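Local atomic coordinates of TCR beta chain (Gallus gallus, PDB entry 6LIR), a protein that pairs with the TCR alpha chain to form the chicken T-cell receptor, which probably recognises peptide antigen presented by MHC molecules. Residues N152-N158 against R198-N204; E164-D169 against L181-R186. One frame throughout, in Å; residues are numbered along the deposited sequence.

Overall arrangement
Both contacts belong to the immunoglobulin C1-set constant domain, one in each sheet of its sandwich. Interaction 1 pairs strands 152-157 and 198-207 in one sheet, and interaction 2 pairs strands 166-175 and 178-188 in the other. Their centres lie about 10 Å apart, and the inward-facing side chains meet in the core. The indole of W155 bridges them, with W155 NE1 2.9 Å from S183 OG in a probable hydrogen bond and W155 CD1 packed 3.6 Å from V166 CG1. Beside it, L153 CD2 rests 3.6 Å from S183 CB. The TCR alpha chain adjoins interaction 2 but does not touch interaction 1.

Interaction 1 of 2, residues N152-N158 against R198-N204; sequences NLVWKVN and RFECIAN
The backbone N of R198 gives its hydrogen to N158 OD1 across 2.6 Å, approaching from above the carbonyl plane of the amide rather than along a lone pair. This bond ends an antiparallel ladder between the two central strands of one immunoglobulin sheet, strands C and F of the constant domain, in which N152/N204, V154/I202 and K156/E200 are the hydrogen-bonded pairs. N158 leaves the strand in a left-handed conformation, which asparagine tolerates well, and its side-chain carbonyl serves where a backbone carbonyl would be expected; N158 N still reaches R198 O at 2.9 Å. With an alanine here, R198 N would probably be left without this acceptor and N197 OD1 without the N158 ND2 that bonds it, the backbone bond alone remaining at this end.

On the core side, C201 CB sits 3.9 Å from the centroid of the six-membered ring of W155, almost directly over its face. C201 SG, which forms the domain's disulfide with C141, lies farther out above the same face, giving the pairing of indole and disulfide familiar in immunoglobulin cores. A large flat indole suits this place because it offers an apolar face to the cysteine, while NE1 is satisfied by S183 OG in the opposite sheet. The end of L153 leans toward the partner strand, CD1 resting on A203 CB at 3.6 Å and, with CG, against C201 SG; alanine's lone methyl takes up little space.

On the other side K156, its CG beside the backbone N (chi1 -72°) and its chain extended beyond, lays its methylenes across the end of I202. K156 NZ stays 5.8 Å from E200 OE1, too far for a salt bridge, though the opposite charges probably attract weakly. K156 CG and CD both lie 3.7 Å from I202 CD1.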
loop_
_atom_site.group_PDB
_atom_site.type_symbol
_atom_site.label_atom_id
_atom_site.label_comp_id
_atom_site.label_asym_id
_atom_site.label_seq_id
_atom_site.Cartn_x
_atom_site.Cartn_y
_atom_site.Cartn_z
ATOM N N ASN B 152 2.753 -5.574 8.534
ATOM C CA ASN B 152 1.914 -6.038 7.441
ATOM C C ASN B 152 0.797 -6.913 7.987
ATOM O O ASN B 152 1.032 -7.776 8.838
ATOM C CB ASN B 152 2.730 -6.828 6.415
ATOM C CG ASN B 152 3.453 -5.934 5.435
ATOM O OD1 ASN B 152 4.669 -6.039 5.264
ATOM N ND2 ASN B 152 2.711 -5.046 4.782
ATOM N N LEU B 153 -0.413 -6.694 7.476
ATOM C CA LEU B 153 -1.595 -7.451 7.871
ATOM C C LEU B 153 -2.231 -8.029 6.615
ATOM O O LEU B 153 -2.565 -7.280 5.691
ATOM C CB LEU B 153 -2.581 -6.541 8.614
ATOM C CG LEU B 153 -3.471 -7.089 9.727
ATOM C CD1 LEU B 153 -2.651 -7.743 10.819
ATOM C CD2 LEU B 153 -4.319 -5.960 10.301
ATOM N N VAL B 154 -2.418 -9.349 6.583
ATOM C CA VAL B 154 -3.022 -10.008 5.432
ATOM C C VAL B 154 -4.086 -10.985 5.909
ATOM O O VAL B 154 -4.113 -11.396 7.071
ATOM C CB VAL B 154 -1.980 -10.743 4.558
ATOM C CG1 VAL B 154 -1.043 -9.751 3.891
ATOM C CG2 VAL B 154 -1.205 -11.753 5.391
ATOM N N TRP B 155 -4.951 -11.378 4.979
ATOM C CA TRP B 155 -5.993 -12.358 5.242
ATOM C C TRP B 155 -5.739 -13.634 4.451
ATOM O O TRP B 155 -5.326 -13.583 3.288
ATOM C CB TRP B 155 -7.371 -11.809 4.866
ATOM C CG TRP B 155 -7.914 -10.769 5.789
ATOM C CD1 TRP B 155 -7.784 -9.416 5.667
ATOM C CD2 TRP B 155 -8.709 -10.994 6.957
ATOM N NE1 TRP B 155 -8.440 -8.782 6.697
ATOM C CE2 TRP B 155 -9.014 -9.729 7.503
ATOM C CE3 TRP B 155 -9.189 -12.141 7.599
ATOM C CZ2 TRP B 155 -9.777 -9.580 8.659
ATOM C CZ3 TRP B 155 -9.944 -11.991 8.747
ATOM C CH2 TRP B 155 -10.232 -10.720 9.265
ATOM N N LYS B 156 -5.996 -14.776 5.085
ATOM C CA LYS B 156 -6.168 -16.043 4.394
ATOM C C LYS B 156 -7.561 -16.586 4.680
ATOM O O LYS B 156 -8.030 -16.532 5.821
ATOM C CB LYS B 156 -5.102 -17.058 4.816
ATOM C CG LYS B 156 -3.712 -16.743 4.282
ATOM C CD LYS B 156 -2.743 -17.888 4.545
ATOM C CE LYS B 156 -1.382 -17.603 3.944
ATOM N NZ LYS B 156 -0.396 -18.672 4.260
ATOM N N VAL B 157 -8.213 -17.133 3.658
ATOM C CA VAL B 157 -9.482 -17.829 3.832
ATOM C C VAL B 157 -9.263 -19.279 3.426
ATOM O O VAL B 157 -9.012 -19.572 2.249
ATOM C CB VAL B 157 -10.615 -17.189 3.016
ATOM C CG1 VAL B 157 -11.893 -17.991 3.182
ATOM C CG2 VAL B 157 -10.832 -15.747 3.449
ATOM N N ASN B 158 -9.379 -20.184 4.395
ATOM C CA ASN B 158 -9.162 -21.614 4.194
ATOM C C ASN B 158 -7.804 -21.870 3.539
ATOM O O ASN B 158 -7.693 -22.492 2.482
ATOM C CB ASN B 158 -10.301 -22.226 3.375
ATOM C CG ASN B 158 -11.623 -22.210 4.118
ATOM O OD1 ASN B 158 -11.660 -22.349 5.341
ATOM N ND2 ASN B 158 -12.715 -22.037 3.382
ATOM N N ARG B 198 -12.586 -20.980 7.401
ATOM C CA ARG B 198 -11.548 -20.524 8.313
ATOM C C ARG B 198 -11.065 -19.156 7.845
ATOM O O ARG B 198 -10.424 -19.044 6.795
ATOM C CB ARG B 198 -10.408 -21.535 8.381
ATOM C CG ARG B 198 -9.141 -21.027 9.040
ATOM C CD ARG B 198 -8.324 -22.199 9.562
ATOM N NE ARG B 198 -7.404 -22.709 8.552
ATOM C CZ ARG B 198 -7.710 -23.662 7.677
ATOM N NH1 ARG B 198 -6.808 -24.059 6.790
ATOM N NH2 ARG B 198 -8.915 -24.221 7.688
ATOM N N PHE B 199 -11.359 -18.118 8.626
ATOM C CA PHE B 199 -11.002 -16.750 8.271
ATOM C C PHE B 199 -9.803 -16.349 9.120
ATOM O O PHE B 199 -9.905 -16.235 10.344
ATOM C CB PHE B 199 -12.176 -15.798 8.486
ATOM C CG PHE B 199 -13.392 -16.148 7.683
ATOM C CD1 PHE B 199 -13.483 -15.804 6.341
ATOM C CD2 PHE B 199 -14.442 -16.833 8.269
ATOM C CE1 PHE B 199 -14.609 -16.138 5.604
ATOM C CE2 PHE B 199 -15.563 -17.167 7.541
ATOM C CZ PHE B 199 -15.649 -16.821 6.209
ATOM N N GLU B 200 -8.666 -16.155 8.458
ATOM C CA GLU B 200 -7.375 -16.029 9.118
ATOM C C GLU B 200 -6.784 -14.663 8.812
ATOM O O GLU B 200 -6.592 -14.305 7.646
ATOM C CB GLU B 200 -6.440 -17.147 8.660
ATOM C CG GLU B 200 -5.002 -17.024 9.110
ATOM C CD GLU B 200 -4.232 -18.311 8.873
ATOM O OE1 GLU B 200 -3.098 -18.437 9.385
ATOM O OE2 GLU B 200 -4.766 -19.197 8.169
ATOM N N CYS B 201 -6.493 -13.911 9.864
ATOM C CA CYS B 201 -5.785 -12.647 9.765
ATOM C C CYS B 201 -4.379 -12.855 10.294
ATOM O O CYS B 201 -4.206 -13.348 11.412
ATOM C CB CYS B 201 -6.494 -11.551 10.564
ATOM S SG CYS B 201 -5.555 -10.004 10.635
ATOM N N ILE B 202 -3.380 -12.446 9.515
ATOM C CA ILE B 202 -1.981 -12.676 9.851
ATOM C C ILE B 202 -1.272 -11.333 9.952
ATOM O O ILE B 202 -1.381 -10.495 9.051
ATOM C CB ILE B 202 -1.289 -13.571 8.805
ATOM C CG1 ILE B 202 -1.986 -14.927 8.707
ATOM C CG2 ILE B 202 0.199 -13.737 9.119
ATOM C CD1 ILE B 202 -2.015 -15.480 7.296
ATOM N N ALA B 203 -0.504 -11.150 11.019
ATOM C CA ALA B 203 0.315 -9.960 11.176
ATOM C C ALA B 203 1.772 -10.376 11.043
ATOM O O ALA B 203 2.267 -11.179 11.839
ATOM C CB ALA B 203 0.058 -9.289 12.525
ATOM N N ASN B 204 2.449 -9.832 10.040
ATOM C CA ASN B 204 3.858 -10.109 9.807
ATOM C C ASN B 204 4.667 -8.899 10.245
ATOM O O ASN B 204 4.331 -7.764 9.893
ATOM C CB ASN B 204 4.115 -10.441 8.334
ATOM C CG ASN B 204 3.301 -11.631 7.857
ATOM O OD1 ASN B 204 3.453 -12.742 8.364
ATOM N ND2 ASN B 204 2.422 -11.402 6.889
#

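Interaction 2 of 2, residues E164-D169 against L181-R186; sequences EGVGTD and LTSRLR
The guanidinium of R184 takes G167 O in its plane at one edge and D169 OD1 at the edge near NH2, while T182 CG2 lies over one face, 3.6 Å above the plane. The D169 carboxylate is turned 54° from the guanidinium plane, and together they form a salt bridge; the modelled 2.3 Å between R184 NH2 and D169 OD1 is doubtfully short. Bends at chi2 (129°) and chi3 turn the guanidinium across to the partner strand, where NE and NH2 each make a weak bond to G167 O. That carbonyl also accepts R184 N at 2.8 Å, and G167, lacking a side chain, puts nothing beside R184 on that side of the sheet.

D169 N is held by T182 O at 3.0 Å in a nearly linear bond. On the core face T168 OG1 and S183 OG hydrogen-bond at 2.7 Å, and S183 OG also accepts from W155 NE1 of the facing sheet. G165, with positive phi (81°), sits where a beta carbon would strike R186 O.

The contact is a beta hairpin of strands 166-175 and 178-188, with strand 136-146 on the far side of 178-188. V166 and L185 pack on W155 of strand 152-157. The opposite face meets the TCR alpha chain: T150 of that chain bonds D169 OD2, and its D135 pairs with R186, which also bridges to E130 of helix 128-134.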
loop_
_atom_site.group_PDB
_atom_site.type_symbol
_atom_site.label_atom_id
_atom_site.label_comp_id
_atom_site.label_asym_id
_atom_site.label_seq_id
_atom_site.Cartn_x
_atom_site.Cartn_y
_atom_site.Cartn_z
ATOM N N GLU B 164 -10.084 -10.273 -2.319
ATOM C CA GLU B 164 -11.429 -9.788 -2.589
ATOM C C GLU B 164 -12.142 -9.438 -1.285
ATOM O O GLU B 164 -12.271 -10.278 -0.387
ATOM C CB GLU B 164 -12.208 -10.824 -3.399
ATOM C CG GLU B 164 -13.019 -10.220 -4.558
ATOM C CD GLU B 164 -12.145 -9.849 -5.742
ATOM O OE1 GLU B 164 -11.575 -10.739 -6.411
ATOM O OE2 GLU B 164 -11.982 -8.636 -5.977
ATOM N N GLY B 165 -12.627 -8.203 -1.204
ATOM C CA GLY B 165 -13.337 -7.721 -0.048
ATOM C C GLY B 165 -12.466 -7.275 1.098
ATOM O O GLY B 165 -12.997 -6.938 2.162
ATOM N N VAL B 166 -11.149 -7.224 0.915
ATOM C CA VAL B 166 -10.238 -6.831 1.980
ATOM C C VAL B 166 -9.946 -5.344 1.842
ATOM O O VAL B 166 -9.585 -4.867 0.756
ATOM C CB VAL B 166 -8.942 -7.654 1.934
ATOM C CG1 VAL B 166 -7.928 -7.128 2.946
ATOM C CG2 VAL B 166 -9.245 -9.121 2.197
ATOM N N GLY B 167 -10.121 -4.604 2.933
ATOM C CA GLY B 167 -9.581 -3.263 3.002
ATOM C C GLY B 167 -8.632 -3.096 4.166
ATOM O O GLY B 167 -9.058 -3.134 5.323
ATOM N N THR B 168 -7.358 -2.868 3.876
ATOM C CA THR B 168 -6.326 -2.733 4.894
ATOM C C THR B 168 -5.830 -1.297 4.922
ATOM O O THR B 168 -5.567 -0.714 3.864
ATOM C CB THR B 168 -5.169 -3.699 4.626
ATOM O OG1 THR B 168 -5.677 -5.040 4.567
ATOM C CG2 THR B 168 -4.128 -3.605 5.727
ATOM N N ASP B 169 -5.722 -0.721 6.120
ATOM C CA ASP B 169 -5.136 0.608 6.234
ATOM C C ASP B 169 -3.735 0.604 5.643
ATOM O O ASP B 169 -2.935 -0.298 5.910
ATOM C CB ASP B 169 -5.076 1.052 7.697
ATOM C CG ASP B 169 -6.435 1.113 8.343
ATOM O OD1 ASP B 169 -7.440 1.114 7.602
ATOM O OD2 ASP B 169 -6.500 1.161 9.591
ATOM N N LEU B 181 -3.032 -0.927 13.588
ATOM C CA LEU B 181 -3.350 -1.082 12.175
ATOM C C LEU B 181 -4.596 -1.946 12.057
ATOM O O LEU B 181 -4.762 -2.909 12.806
ATOM C CB LEU B 181 -2.186 -1.702 11.387
ATOM C CG LEU B 181 -2.260 -1.555 9.862
ATOM C CD1 LEU B 181 -1.896 -0.138 9.426
ATOM C CD2 LEU B 181 -1.372 -2.577 9.163
ATOM N N THR B 182 -5.468 -1.598 11.116
ATOM C CA THR B 182 -6.767 -2.239 10.990
ATOM C C THR B 182 -6.949 -2.789 9.584
ATOM O O THR B 182 -6.574 -2.146 8.601
ATOM C CB THR B 182 -7.902 -1.249 11.316
ATOM O OG1 THR B 182 -7.718 -0.725 12.636
ATOM C CG2 THR B 182 -9.261 -1.927 11.237
ATOM N N SER B 183 -7.561 -3.968 9.494
ATOM C CA SER B 183 -7.915 -4.559 8.212
ATOM C C SER B 183 -9.317 -5.126 8.308
ATOM O O SER B 183 -9.660 -5.789 9.291
ATOM C CB SER B 183 -6.936 -5.666 7.808
ATOM O OG SER B 183 -7.235 -6.126 6.503
ATOM N N ARG B 184 -10.125 -4.849 7.292
ATOM C CA ARG B 184 -11.499 -5.317 7.223
ATOM C C ARG B 184 -11.640 -6.265 6.046
ATOM O O ARG B 184 -11.170 -5.963 4.944
ATOM C CB ARG B 184 -12.473 -4.142 7.106
ATOM C CG ARG B 184 -12.577 -3.328 8.386
ATOM C CD ARG B 184 -12.398 -1.834 8.141
ATOM N NE ARG B 184 -11.124 -1.526 7.508
ATOM C CZ ARG B 184 -10.345 -0.500 7.838
ATOM N NH1 ARG B 184 -10.696 0.329 8.811
ATOM N NH2 ARG B 184 -9.207 -0.309 7.193
ATOM N N LEU B 185 -12.246 -7.421 6.290
ATOM C CA LEU B 185 -12.669 -8.337 5.237
ATOM C C LEU B 185 -14.190 -8.413 5.276
ATOM O O LEU B 185 -14.765 -8.919 6.245
ATOM C CB LEU B 185 -12.042 -9.720 5.420
ATOM C CG LEU B 185 -12.668 -10.871 4.624
ATOM C CD1 LEU B 185 -12.612 -10.602 3.122
ATOM C CD2 LEU B 185 -11.998 -12.202 4.962
ATOM N N ARG B 186 -14.837 -7.904 4.233
ATOM C CA ARG B 186 -16.291 -7.946 4.122
ATOM C C ARG B 186 -16.695 -9.072 3.181
ATOM O O ARG B 186 -16.212 -9.139 2.046
ATOM C CB ARG B 186 -16.855 -6.610 3.632
ATOM C CG ARG B 186 -18.355 -6.460 3.913
ATOM C CD ARG B 186 -18.873 -5.047 3.672
ATOM N NE ARG B 186 -20.114 -4.805 4.416
ATOM C CZ ARG B 186 -20.967 -3.816 4.162
ATOM N NH1 ARG B 186 -20.726 -2.966 3.175
ATOM N NH2 ARG B 186 -22.065 -3.678 4.896
#